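Local coordinates for protein nitrate reductase (PDB 5YLY) that binds FAD in its cytochrome b5 reductase domain and probably passes electrons from NADH toward nitrate in the first step of nitrate assimilation, at residues L38-K43 and L50-L55; L71-V76 and T135-G140; S160-I165 and G258-L263; P176-M181 and P210-L215; H226-R231 and G241-D246. All coordinates share one frame; numbering follows the deposited sequence. Where two conformers were deposited one is given.

Interaction 1: residues L38-K43 and L50-L55; sequences LKEKIK and LFRFGL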
# COMPACT_ATOMS: atom_id res chain seq x y z
N LEU A 38 12.69 -17.29 1.31
CA LEU A 38 13.38 -16.00 1.25
C LEU A 38 14.63 -16.14 0.38
O LEU A 38 15.50 -16.97 0.67
CB LEU A 38 13.74 -15.54 2.67
CG LEU A 38 14.35 -14.12 2.77
CD1 LEU A 38 13.40 -13.04 2.17
CD2 LEU A 38 14.69 -13.78 4.25
N LYS A 39 14.71 -15.33 -0.69
CA LYS A 39 15.83 -15.32 -1.65
C LYS A 39 16.84 -14.21 -1.39
O LYS A 39 18.02 -14.41 -1.63
CB LYS A 39 15.31 -15.24 -3.11
CG LYS A 39 14.38 -16.41 -3.50
CD LYS A 39 15.13 -17.74 -3.52
CE LYS A 39 14.24 -18.88 -4.00
NZ LYS A 39 15.04 -20.08 -4.35
N GLU A 40 16.38 -13.02 -0.91
CA GLU A 40 17.26 -11.90 -0.59
C GLU A 40 16.61 -11.09 0.48
O GLU A 40 15.40 -11.02 0.51
CB GLU A 40 17.46 -10.96 -1.83
CG GLU A 40 18.09 -11.65 -3.03
CD GLU A 40 18.45 -10.72 -4.17
OE1 GLU A 40 17.77 -10.72 -5.22
OE2 GLU A 40 19.44 -9.98 -4.00
N LYS A 41 17.43 -10.44 1.34
CA LYS A 41 16.91 -9.57 2.41
C LYS A 41 17.78 -8.34 2.31
O LYS A 41 18.98 -8.40 2.58
CB LYS A 41 17.08 -10.26 3.79
CG LYS A 41 16.59 -9.38 4.94
CD LYS A 41 16.50 -10.13 6.28
CE LYS A 41 17.82 -10.34 6.93
NZ LYS A 41 17.65 -10.85 8.32
N ILE A 42 17.21 -7.23 1.78
CA ILE A 42 18.00 -6.04 1.47
C ILE A 42 17.54 -4.79 2.23
O ILE A 42 16.39 -4.42 2.12
CB ILE A 42 17.88 -5.80 -0.06
CG1 ILE A 42 18.42 -7.03 -0.88
CG2 ILE A 42 18.65 -4.51 -0.47
CD1 ILE A 42 17.99 -7.02 -2.34
N LYS A 43 18.43 -4.17 2.98
CA LYS A 43 18.06 -2.98 3.74
C LYS A 43 17.76 -1.81 2.82
O LYS A 43 18.55 -1.51 1.92
CB LYS A 43 19.19 -2.55 4.66
CG LYS A 43 19.47 -3.48 5.78
CD LYS A 43 20.36 -2.73 6.81
CE LYS A 43 20.59 -3.56 8.04
NZ LYS A 43 19.32 -3.87 8.75
N LEU A 50 13.62 -4.80 2.48
CA LEU A 50 12.95 -5.43 1.34
C LEU A 50 13.23 -6.93 1.45
O LEU A 50 14.39 -7.34 1.60
CB LEU A 50 13.46 -4.90 -0.02
CG LEU A 50 12.73 -5.51 -1.23
CD1 LEU A 50 12.44 -4.47 -2.34
CD2 LEU A 50 13.47 -6.79 -1.76
N PHE A 51 12.16 -7.74 1.44
CA PHE A 51 12.27 -9.19 1.50
C PHE A 51 11.87 -9.71 0.14
O PHE A 51 10.76 -9.45 -0.31
CB PHE A 51 11.31 -9.76 2.57
CG PHE A 51 11.67 -9.32 3.96
CD1 PHE A 51 12.59 -10.03 4.73
CD2 PHE A 51 11.13 -8.14 4.49
CE1 PHE A 51 12.93 -9.60 6.01
CE2 PHE A 51 11.49 -7.69 5.76
CZ PHE A 51 12.40 -8.42 6.52
N ARG A 52 12.77 -10.46 -0.51
CA ARG A 52 12.46 -10.99 -1.83
C ARG A 52 12.19 -12.46 -1.68
O ARG A 52 13.10 -13.21 -1.32
CB ARG A 52 13.63 -10.73 -2.81
CG ARG A 52 13.33 -11.26 -4.23
CD ARG A 52 14.20 -10.55 -5.29
NE ARG A 52 13.87 -9.12 -5.35
CZ ARG A 52 14.75 -8.12 -5.34
NH1 ARG A 52 16.06 -8.38 -5.33
NH2 ARG A 52 14.34 -6.86 -5.39
N PHE A 53 10.94 -12.87 -1.90
CA PHE A 53 10.51 -14.25 -1.72
C PHE A 53 10.32 -14.93 -3.04
O PHE A 53 9.66 -14.38 -3.92
CB PHE A 53 9.19 -14.33 -0.90
CG PHE A 53 9.35 -14.11 0.57
CD1 PHE A 53 9.78 -15.14 1.41
CD2 PHE A 53 9.10 -12.86 1.13
CE1 PHE A 53 9.93 -14.93 2.78
CE2 PHE A 53 9.23 -12.66 2.51
CZ PHE A 53 9.63 -13.70 3.32
N GLY A 54 10.85 -16.13 -3.15
CA GLY A 54 10.70 -16.90 -4.39
C GLY A 54 9.36 -17.60 -4.45
O GLY A 54 8.78 -17.94 -3.42
N LEU A 55 8.84 -17.77 -5.66
CA LEU A 55 7.61 -18.53 -5.90
C LEU A 55 8.01 -20.01 -6.07
O LEU A 55 9.12 -20.37 -5.70
CB LEU A 55 6.84 -17.95 -7.11
CG LEU A 55 6.45 -16.45 -6.93
CD1 LEU A 55 5.59 -15.94 -8.09
CD2 LEU A 55 5.73 -16.20 -5.62
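Arg52 lies alongside Glu40 across an antiparallel strand pair, and its side chain shows how one residue can serve two acids. Its CB rests 4.0 Å from Glu40 CB. Further out, CD passes 3.6 Å from Glu40 OE1. A bend at chi3 (-64°) then turns the guanidinium so that NH1 forms a salt bridge with Glu40 OE1 at 2.9 Å. That oxygen lies in the guanidinium plane, yet it is approached from above the carboxylate plane. Leu50 CD2 lies over one guanidinium face, toward its rim, and NE bridges to Asp103. Arg52 also sits opposite a classic beta bulge: its O accepts Lys39 N at 2.7 Å and, weakly, Glu40 N at 3.3 Å. On the other side of the sheet, Leu38 CD1 makes a CH-pi contact over the centre of the Phe53 ring, 4.0 Å from its centroid. This hairpin of strands 34-43 and 48-54 is flanked by strand 101-107, which supplies Asp103 and Phe102, while helix 122-129 packs on Phe51.

Interaction 2: residues L71-V76 and T135-G140; sequences LIRKKV and TVEVKG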
# COMPACT_ATOMS: atom_id res chain seq x y z
N LEU A 71 -1.90 -12.67 2.79
CA LEU A 71 -1.67 -12.85 4.21
C LEU A 71 -0.41 -13.66 4.31
O LEU A 71 -0.25 -14.69 3.64
CB LEU A 71 -2.86 -13.59 4.88
CG LEU A 71 -4.20 -12.89 4.74
CD1 LEU A 71 -5.31 -13.75 5.37
CD2 LEU A 71 -4.17 -11.51 5.37
N ILE A 72 0.53 -13.19 5.10
CA ILE A 72 1.79 -13.89 5.26
C ILE A 72 1.88 -14.37 6.69
O ILE A 72 1.57 -13.60 7.60
CB ILE A 72 2.97 -12.97 4.88
CG1 ILE A 72 2.85 -12.55 3.39
CG2 ILE A 72 4.31 -13.66 5.18
CD1 ILE A 72 3.68 -11.50 2.96
N ARG A 73 2.30 -15.61 6.87
CA ARG A 73 2.38 -16.16 8.23
C ARG A 73 3.59 -17.03 8.46
O ARG A 73 4.19 -17.54 7.50
CB ARG A 73 1.09 -16.93 8.59
CG ARG A 73 0.98 -18.29 7.96
CD ARG A 73 -0.34 -18.98 8.33
NE ARG A 73 -0.22 -20.40 8.07
CZ ARG A 73 -1.07 -21.31 8.54
NH1 ARG A 73 -0.87 -22.60 8.29
NH2 ARG A 73 -2.13 -20.94 9.25
N LYS A 74 3.91 -17.24 9.75
CA LYS A 74 4.98 -18.14 10.14
C LYS A 74 4.71 -18.67 11.53
O LYS A 74 4.26 -17.94 12.42
CB LYS A 74 6.37 -17.47 10.09
CG LYS A 74 7.49 -18.52 10.00
CD LYS A 74 8.88 -17.94 9.85
CE LYS A 74 9.97 -18.99 10.04
NZ LYS A 74 9.87 -20.13 9.08
N LYS A 75 5.03 -19.95 11.71
CA LYS A 75 4.94 -20.64 13.00
C LYS A 75 6.30 -20.42 13.67
O LYS A 75 7.34 -20.78 13.10
CB LYS A 75 4.71 -22.15 12.81
CG LYS A 75 3.30 -22.61 12.51
CD LYS A 75 3.10 -22.92 11.03
CE LYS A 75 2.38 -21.79 10.34
NZ LYS A 75 2.94 -21.49 9.00
N VAL A 76 6.31 -19.77 14.84
CA VAL A 76 7.54 -19.47 15.60
C VAL A 76 7.41 -19.97 17.05
O VAL A 76 6.31 -20.35 17.47
CB VAL A 76 7.91 -17.96 15.59
CG1 VAL A 76 8.16 -17.45 14.17
CG2 VAL A 76 6.85 -17.11 16.33
N THR A 135 11.51 -19.92 5.27
CA THR A 135 10.25 -19.81 4.55
C THR A 135 9.15 -19.16 5.36
O THR A 135 9.21 -19.10 6.58
CB THR A 135 9.77 -21.22 4.11
OG1 THR A 135 9.52 -21.99 5.29
CG2 THR A 135 10.77 -21.94 3.21
N VAL A 136 8.11 -18.68 4.65
CA VAL A 136 6.88 -18.16 5.23
C VAL A 136 5.75 -18.83 4.46
O VAL A 136 5.98 -19.40 3.39
CB VAL A 136 6.74 -16.61 5.17
CG1 VAL A 136 7.84 -15.90 5.95
CG2 VAL A 136 6.62 -16.11 3.71
N GLU A 137 4.53 -18.72 4.97
CA GLU A 137 3.37 -19.25 4.25
C GLU A 137 2.57 -18.10 3.76
O GLU A 137 2.43 -17.10 4.45
CB GLU A 137 2.54 -20.20 5.13
CG GLU A 137 3.20 -21.55 5.24
CD GLU A 137 2.39 -22.59 5.98
OE1 GLU A 137 1.53 -22.21 6.80
OE2 GLU A 137 2.64 -23.80 5.75
N VAL A 138 2.06 -18.23 2.52
CA VAL A 138 1.33 -17.15 1.87
C VAL A 138 -0.07 -17.57 1.46
O VAL A 138 -0.22 -18.56 0.74
CB VAL A 138 2.14 -16.61 0.64
CG1 VAL A 138 1.48 -15.36 0.07
CG2 VAL A 138 3.59 -16.32 1.02
N LYS A 139 -1.08 -16.77 1.85
CA LYS A 139 -2.46 -17.03 1.45
C LYS A 139 -3.05 -15.81 0.76
O LYS A 139 -3.02 -14.70 1.29
CB LYS A 139 -3.33 -17.49 2.65
CG LYS A 139 -4.79 -17.78 2.24
CD LYS A 139 -5.62 -18.47 3.33
CE LYS A 139 -5.47 -19.96 3.27
NZ LYS A 139 -6.47 -20.66 4.12
N GLY A 140 -3.64 -16.03 -0.40
CA GLY A 140 -4.24 -14.93 -1.14
C GLY A 140 -4.77 -15.39 -2.48
O GLY A 140 -4.63 -16.56 -2.80
O HOH W 1 12.16 -21.37 7.72
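Arg73 and Glu137 meet with guanidinium and carboxylate nearly coplanar, 11° apart, although their side chains run obliquely past each other. Arg73 NE and NH1 both donate to Glu137 OE1, at 2.8 Å and 2.9 Å respectively, and the oxygen lies in the guanidinium plane. With chi1 at 76°, CG of Arg73 stands between the backbone N and the carbonyl carbon, and the extended chain beyond it carries NE to this acceptor. Lys75 comes at about a right angle to Glu137, and its NZ reaches the same OE1 at 2.7 Å from well above the carboxylate plane. One oxygen thus takes three donors from two directions, which probably favours the ionised carboxylate and holds it against rotation. Lys74 bends at its last torsion to donate from NZ to Thr135 O at 2.8 Å, and a water accepts from both Lys74 NZ and Thr135 N. On the opposite face of the sheet, Ile72 CG2 packs 3.7 Å from Val136 CG2, close to Phe123 and Tyr90, likely FAD-binding residues. Regular backbone pairing through Leu71-Lys139 and Arg73-Glu137 joins two neighbouring strands of the antiparallel sheet that characterises the FAD-binding barrel of the ferredoxin reductase-like flavoproteins.

Interaction 3: residues S160-I165 and G258-L263; sequences SEVKRI and GTISVL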
# COMPACT_ATOMS: atom_id res chain seq x y z
N SER A 160 -17.83 -0.50 -11.98
CA SER A 160 -17.94 0.86 -12.53
C SER A 160 -16.73 1.33 -13.28
O SER A 160 -15.61 0.89 -13.01
CB SER A 160 -18.25 1.87 -11.42
OG SER A 160 -18.31 3.18 -11.96
N GLU A 161 -16.96 2.28 -14.21
CA GLU A 161 -15.87 2.94 -14.92
C GLU A 161 -15.32 3.99 -13.96
O GLU A 161 -16.02 4.45 -13.05
CB GLU A 161 -16.35 3.60 -16.22
CG GLU A 161 -16.54 2.63 -17.38
CD GLU A 161 -17.14 3.28 -18.62
OE1 GLU A 161 -18.24 3.86 -18.51
OE2 GLU A 161 -16.50 3.20 -19.69
N VAL A 162 -14.06 4.35 -14.15
CA VAL A 162 -13.41 5.32 -13.28
C VAL A 162 -12.44 6.12 -14.14
O VAL A 162 -11.83 5.56 -15.06
CB VAL A 162 -12.76 4.63 -12.03
CG1 VAL A 162 -11.68 3.61 -12.42
CG2 VAL A 162 -12.23 5.65 -11.02
N LYS A 163 -12.36 7.42 -13.89
CA LYS A 163 -11.48 8.33 -14.63
C LYS A 163 -10.43 8.98 -13.72
O LYS A 163 -9.36 9.40 -14.21
CB LYS A 163 -12.31 9.47 -15.24
CG LYS A 163 -13.38 9.02 -16.23
CD LYS A 163 -14.04 10.21 -16.94
CE LYS A 163 -13.35 10.60 -18.23
NZ LYS A 163 -13.86 11.89 -18.77
N ARG A 164 -10.77 9.12 -12.42
CA ARG A 164 -9.93 9.77 -11.42
C ARG A 164 -9.95 9.02 -10.10
O ARG A 164 -11.02 8.58 -9.64
CB ARG A 164 -10.37 11.22 -11.22
CG ARG A 164 -10.32 12.08 -12.49
CD ARG A 164 -10.63 13.55 -12.25
NE ARG A 164 -11.76 13.72 -11.34
CZ ARG A 164 -12.18 14.90 -10.88
NH1 ARG A 164 -13.19 14.95 -10.03
NH2 ARG A 164 -11.60 16.02 -11.27
N ILE A 165 -8.76 8.82 -9.50
CA ILE A 165 -8.70 8.11 -8.23
C ILE A 165 -7.92 8.92 -7.23
O ILE A 165 -6.72 9.18 -7.45
CB ILE A 165 -8.08 6.67 -8.35
CG1 ILE A 165 -8.86 5.79 -9.38
CG2 ILE A 165 -8.00 5.99 -6.97
CD1 ILE A 165 -8.27 4.37 -9.62
N GLY A 258 -17.32 9.23 -11.83
CA GLY A 258 -16.08 8.76 -12.42
C GLY A 258 -14.88 8.94 -11.50
O GLY A 258 -13.79 8.52 -11.86
N THR A 259 -15.07 9.61 -10.34
CA THR A 259 -14.03 9.86 -9.33
C THR A 259 -14.33 9.04 -8.09
O THR A 259 -15.45 9.09 -7.56
CB THR A 259 -13.89 11.36 -8.96
OG1 THR A 259 -13.73 12.13 -10.15
CG2 THR A 259 -12.68 11.64 -8.04
N ILE A 260 -13.33 8.29 -7.63
CA ILE A 260 -13.42 7.51 -6.40
C ILE A 260 -12.26 7.89 -5.50
O ILE A 260 -11.30 8.52 -5.97
CB ILE A 260 -13.50 5.96 -6.63
CG1 ILE A 260 -12.19 5.40 -7.28
CG2 ILE A 260 -14.78 5.58 -7.40
CD1 ILE A 260 -12.08 3.86 -7.27
N SER A 261 -12.35 7.53 -4.22
CA SER A 261 -11.27 7.72 -3.27
C SER A 261 -11.04 6.37 -2.63
O SER A 261 -12.01 5.67 -2.32
CB SER A 261 -11.63 8.75 -2.19
OG SER A 261 -11.89 10.02 -2.75
N VAL A 262 -9.76 5.97 -2.51
CA VAL A 262 -9.38 4.70 -1.88
C VAL A 262 -8.50 5.02 -0.69
O VAL A 262 -7.73 5.98 -0.74
CB VAL A 262 -8.81 3.63 -2.85
CG1 VAL A 262 -9.88 3.17 -3.84
CG2 VAL A 262 -7.56 4.13 -3.57
N LEU A 263 -8.63 4.26 0.39
CA LEU A 263 -7.97 4.59 1.64
C LEU A 263 -7.33 3.41 2.29
O LEU A 263 -7.90 2.33 2.28
CB LEU A 263 -9.03 5.13 2.64
CG LEU A 263 -9.75 6.45 2.31
CD1 LEU A 263 -10.96 6.21 1.43
CD2 LEU A 263 -10.32 7.04 3.58
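Gly258 and the isoleucines Ile260 and Ile165 have the most surface buried where segment 258-263 runs beside segment 160-165. The carbonyl O of Gly258 accepts two backbone donors, Lys163 N at 2.7 Å in a nearly straight bond and Arg164 N at 3.1 Å. Gly258 has a positive phi of 103°, a conformation in which a side chain would jam against the preceding carbonyl. Ile260 places CG1 between its backbone N and carbonyl carbon (chi1 64°), and this branch touches two neighbours lying on the same side of it, 3.7 Å from Val162 CG2 and 4.0 Å from Ile165 CG1. The two isoleucines lie side by side and point the same way, as expected of paired residues on adjacent parallel strands. Those strands, 164-170 and 259-264, stand next to each other in the parallel sheet of the Rossmann-like NAD-binding domain, though some ninety residues separate them in sequence. Ile165 uses its other branch against the next residue on that face: CG2 meets Val262 CG2 at 3.9 Å. On the reverse face, one of two modelled conformers of Arg164 directs both NE and NH1 to Thr259 OG1, a grip doubtful as a permanent feature. Tyr147 and Tyr153 of the small antiparallel sheet pack on Val162.

Interaction 4: residues P176-M181 and P210-L215; sequences PMYQVM and PELEAL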
# COMPACT_ATOMS: atom_id res chain seq x y z
N PRO A 176 -0.70 -0.67 -0.65
CA PRO A 176 -1.88 -0.91 -1.50
C PRO A 176 -2.04 0.20 -2.54
O PRO A 176 -2.41 -0.08 -3.66
CB PRO A 176 -3.03 -0.94 -0.49
CG PRO A 176 -2.39 -1.45 0.79
CD PRO A 176 -1.09 -0.66 0.78
N MET A 177 -1.72 1.48 -2.17
CA MET A 177 -1.81 2.61 -3.13
C MET A 177 -0.74 2.48 -4.21
O MET A 177 -1.05 2.60 -5.39
CB MET A 177 -1.63 3.99 -2.42
CG MET A 177 -2.62 4.22 -1.31
SD MET A 177 -4.31 3.87 -1.84
CE MET A 177 -5.10 3.82 -0.28
N TYR A 178 0.50 2.22 -3.79
CA TYR A 178 1.64 2.07 -4.72
C TYR A 178 1.36 0.98 -5.80
O TYR A 178 1.64 1.18 -6.99
CB TYR A 178 2.87 1.74 -3.87
CG TYR A 178 4.18 1.74 -4.63
CD1 TYR A 178 4.63 2.89 -5.27
CD2 TYR A 178 4.96 0.60 -4.70
CE1 TYR A 178 5.85 2.90 -5.96
CE2 TYR A 178 6.21 0.62 -5.34
CZ TYR A 178 6.64 1.76 -5.99
OH TYR A 178 7.87 1.76 -6.62
N GLN A 179 0.75 -0.13 -5.41
CA GLN A 179 0.43 -1.21 -6.35
C GLN A 179 -0.56 -0.68 -7.44
O GLN A 179 -0.37 -0.93 -8.65
CB GLN A 179 -0.21 -2.39 -5.59
CG GLN A 179 -0.55 -3.58 -6.50
CD GLN A 179 -1.67 -4.38 -5.92
OE1 GLN A 179 -2.80 -3.91 -5.85
NE2 GLN A 179 -1.37 -5.56 -5.39
N VAL A 180 -1.61 0.05 -7.01
CA VAL A 180 -2.61 0.62 -7.94
C VAL A 180 -1.97 1.69 -8.81
O VAL A 180 -2.19 1.71 -10.03
CB VAL A 180 -3.88 1.12 -7.16
CG1 VAL A 180 -4.90 1.76 -8.13
CG2 VAL A 180 -4.54 -0.04 -6.42
N MET A 181 -1.13 2.57 -8.21
CA MET A 181 -0.45 3.63 -8.97
C MET A 181 0.40 3.01 -10.08
O MET A 181 0.32 3.44 -11.22
CB MET A 181 0.48 4.45 -8.04
CG MET A 181 -0.28 5.27 -7.03
SD MET A 181 0.89 5.99 -5.83
CE MET A 181 1.59 7.29 -6.89
N PRO A 210 11.70 8.07 -2.69
CA PRO A 210 12.36 8.24 -4.01
C PRO A 210 11.49 7.69 -5.14
O PRO A 210 11.36 8.33 -6.19
CB PRO A 210 13.67 7.46 -3.84
CG PRO A 210 13.98 7.59 -2.36
CD PRO A 210 12.59 7.33 -1.77
N GLU A 211 10.87 6.53 -4.91
CA GLU A 211 10.01 5.86 -5.90
C GLU A 211 8.78 6.68 -6.21
O GLU A 211 8.42 6.82 -7.38
CB GLU A 211 9.60 4.46 -5.45
CG GLU A 211 10.75 3.48 -5.45
CD GLU A 211 11.72 3.54 -4.28
OE1 GLU A 211 11.50 4.33 -3.32
OE2 GLU A 211 12.71 2.79 -4.32
N LEU A 212 8.14 7.24 -5.16
CA LEU A 212 6.97 8.09 -5.34
C LEU A 212 7.34 9.34 -6.12
O LEU A 212 6.64 9.71 -7.07
CB LEU A 212 6.34 8.48 -4.00
CG LEU A 212 5.63 7.34 -3.22
CD1 LEU A 212 5.25 7.82 -1.82
CD2 LEU A 212 4.40 6.84 -3.99
N GLU A 213 8.44 10.00 -5.72
CA GLU A 213 8.90 11.19 -6.44
C GLU A 213 9.22 10.89 -7.92
O GLU A 213 8.88 11.69 -8.78
CB GLU A 213 10.07 11.87 -5.72
CG GLU A 213 9.58 12.56 -4.44
CD GLU A 213 8.47 13.57 -4.67
OE1 GLU A 213 8.74 14.60 -5.32
OE2 GLU A 213 7.30 13.28 -4.30
N ALA A 214 9.84 9.72 -8.20
CA ALA A 214 10.18 9.32 -9.58
C ALA A 214 8.91 9.07 -10.41
O ALA A 214 8.90 9.41 -11.60
CB ALA A 214 11.08 8.10 -9.58
N LEU A 215 7.84 8.54 -9.80
CA LEU A 215 6.55 8.35 -10.50
C LEU A 215 5.94 9.69 -10.85
O LEU A 215 5.46 9.87 -11.97
CB LEU A 215 5.54 7.56 -9.63
CG LEU A 215 5.67 6.04 -9.57
CD1 LEU A 215 4.62 5.46 -8.60
CD2 LEU A 215 5.46 5.39 -10.97
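The ring of Tyr178 stands almost perpendicular to the carboxylate of Glu211, 87° between the planes, but it is the aliphatic part of the glutamate that it touches: Tyr178 OH lies 3.4 Å from Glu211 CB. Around the same ring, CE1 meets Leu215 CD1 at 3.9 Å, and CD1 meets Leu212 CD2 at 4.2 Å. The ring reaches the facing helix because CG lies opposite the backbone N about the first torsion (chi1 -172°). Met181, one turn further on, completes the contact. Its SD approaches Leu212 CD2 at 4.1 Å, and a bend at chi3 brings CE to Leu215 CD1 at 3.9 Å, so each leucine branch touches both tyrosine and methionine. No hydrogen bond crosses between the segments, whose axes come no closer than 12.0 Å and are inclined at 31°; long side chains therefore bridge the distance. Replacing Tyr178 by an alanine would probably open a gap beside Glu211 and Leu215, leaving Glu211 CB without its partner and Leu215 CD1 with Met181 CE alone of these neighbours. Helices 174-185 and 209-218 belong to successive beta-alpha-beta crossovers on one side of the parallel sheet, with Met181 resting on strands 164-170 and 223-229 and Leu212 on strand 223-229, while Pro176 touches the FAD.

Interaction 5: residues H226-R231 and G241-D246; sequences HYTVDR and GFIDLD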
# COMPACT_ATOMS: atom_id res chain seq x y z
N HIS A 226 1.08 14.55 -2.46
CA HIS A 226 1.22 15.54 -1.40
C HIS A 226 1.44 14.79 -0.11
O HIS A 226 0.88 13.71 0.07
CB HIS A 226 -0.01 16.43 -1.29
CG HIS A 226 0.24 17.67 -0.49
ND1 HIS A 226 0.79 18.78 -1.10
CD2 HIS A 226 0.05 17.95 0.81
CE1 HIS A 226 0.86 19.72 -0.18
NE2 HIS A 226 0.45 19.27 0.99
N TYR A 227 2.30 15.34 0.76
CA TYR A 227 2.66 14.71 2.03
C TYR A 227 2.27 15.59 3.20
O TYR A 227 2.23 16.81 3.08
CB TYR A 227 4.18 14.51 2.10
CG TYR A 227 4.78 13.74 0.95
CD1 TYR A 227 4.87 12.35 0.98
CD2 TYR A 227 5.32 14.40 -0.16
CE1 TYR A 227 5.45 11.64 -0.06
CE2 TYR A 227 5.89 13.69 -1.22
CZ TYR A 227 5.96 12.32 -1.16
OH TYR A 227 6.51 11.62 -2.20
N THR A 228 2.04 14.95 4.36
CA THR A 228 1.87 15.64 5.64
C THR A 228 2.62 14.85 6.69
O THR A 228 2.71 13.62 6.60
CB THR A 228 0.43 15.98 6.04
OG1 THR A 228 0.47 16.90 7.15
CG2 THR A 228 -0.40 14.74 6.44
N VAL A 229 3.23 15.55 7.63
CA VAL A 229 3.92 14.95 8.77
C VAL A 229 3.41 15.65 10.04
O VAL A 229 3.00 16.81 9.95
CB VAL A 229 5.47 14.92 8.65
CG1 VAL A 229 5.93 14.05 7.47
CG2 VAL A 229 6.05 16.33 8.55
N ASP A 230 3.35 14.93 11.18
CA ASP A 230 2.86 15.49 12.45
C ASP A 230 3.81 16.58 12.90
O ASP A 230 3.42 17.74 13.03
CB ASP A 230 2.77 14.39 13.53
CG ASP A 230 1.76 13.28 13.29
OD1 ASP A 230 1.01 13.36 12.30
OD2 ASP A 230 1.69 12.36 14.13
N ARG A 231 5.09 16.20 13.08
CA ARG A 231 6.14 17.11 13.51
C ARG A 231 7.18 17.31 12.40
O ARG A 231 8.05 16.46 12.18
CB ARG A 231 6.75 16.71 14.88
CG ARG A 231 6.59 15.24 15.28
CD ARG A 231 7.92 14.50 15.28
NE ARG A 231 8.80 14.92 16.37
CZ ARG A 231 9.99 14.38 16.62
NH1 ARG A 231 10.45 13.39 15.86
NH2 ARG A 231 10.72 14.81 17.64
N GLY A 241 0.68 18.45 10.43
CA GLY A 241 -0.46 18.06 11.23
C GLY A 241 -1.34 17.01 10.60
O GLY A 241 -0.95 16.39 9.61
N PHE A 242 -2.53 16.81 11.17
CA PHE A 242 -3.50 15.82 10.70
C PHE A 242 -4.18 16.24 9.41
O PHE A 242 -4.36 17.45 9.16
CB PHE A 242 -4.58 15.54 11.76
CG PHE A 242 -4.08 15.21 13.15
CD1 PHE A 242 -3.23 14.13 13.37
CD2 PHE A 242 -4.50 15.96 14.25
CE1 PHE A 242 -2.78 13.82 14.66
CE2 PHE A 242 -4.05 15.65 15.54
CZ PHE A 242 -3.19 14.58 15.73
N ILE A 243 -4.61 15.25 8.62
CA ILE A 243 -5.38 15.48 7.40
C ILE A 243 -6.67 16.25 7.81
O ILE A 243 -7.34 15.86 8.77
CB ILE A 243 -5.68 14.14 6.69
CG1 ILE A 243 -4.37 13.46 6.20
CG2 ILE A 243 -6.66 14.33 5.54
CD1 ILE A 243 -4.49 12.03 5.78
N ASP A 244 -6.94 17.39 7.16
CA ASP A 244 -8.13 18.21 7.39
C ASP A 244 -8.78 18.55 6.04
O ASP A 244 -8.25 18.15 5.00
CB ASP A 244 -7.83 19.46 8.26
CG ASP A 244 -6.90 20.53 7.69
OD1 ASP A 244 -6.45 20.38 6.53
OD2 ASP A 244 -6.64 21.52 8.39
N LEU A 245 -9.93 19.24 6.06
CA LEU A 245 -10.64 19.58 4.82
C LEU A 245 -9.77 20.37 3.85
O LEU A 245 -9.76 20.05 2.66
CB LEU A 245 -11.96 20.34 5.10
CG LEU A 245 -12.83 20.66 3.87
CD1 LEU A 245 -13.27 19.40 3.12
CD2 LEU A 245 -14.03 21.52 4.25
N ASP A 246 -9.06 21.41 4.35
CA ASP A 246 -8.16 22.26 3.54
C ASP A 246 -7.10 21.42 2.84
O ASP A 246 -6.86 21.60 1.65
CB ASP A 246 -7.48 23.33 4.41
CG ASP A 246 -7.51 24.71 3.79
OD1 ASP A 246 -6.92 24.89 2.70
OD2 ASP A 246 -8.16 25.61 4.38
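Thr228 OG1 donates to the carbonyl O of Gly241 at 2.9 Å, tilted out of the carbonyl plane. Gly241 is gripped at its other polar end as well, for its N donates to Val229 O, also at 2.9 Å, with a bent N-H...O angle of 146°. The threonine reaches its acceptor because OG1 is turned to the far side of the CA-CB bond from the backbone N (chi1 -167°). Its methyl, CG2, meanwhile lies 3.6 Å from the same Gly241 O and 4.2 Å from Ile243 CG1. A valine in place of Thr228 would probably leave the Gly241 carbonyl without its hydroxyl donor. The positive phi of Gly241 (83°) favours glycine where the chain leaves the sheet edge. Three residues on, Asp244 caps helix 245-251 through a bond from Met247 N to its OD1. With both the N-H and the C=O of a single glycine tied to consecutive residues, the connection is fixed to Thr228 and Val229 of strand 223-229 chiefly by polar bonds.

How the interactions relate
Interactions 1 and 2 come first along the chain and share the antiparallel sheet of the FAD-binding domain. Their centres lie 14 Å apart, and Phe53 CE1, on strand 48-54, reaches over strand 34-43 to meet Val136 CG2 of the next strand, 135-142, at 3.6 Å. Interactions 3, 4 and 5 belong to the part of the fold built on the parallel sheet. The 160-165/258-263 contact brackets the other two in sequence, and Met177 CE, from the helix pair of interaction 4, packs against Val262 and Leu263. Tyr227 OH and Glu213 OE2, probably hydrogen-bonded, join interactions 4 and 5. The centres of interactions 1 and 3 are about 33 Å apart, on opposite sides of the molecule, while FAD lies between the domains, consistent with NADH and flavin meeting at this interface.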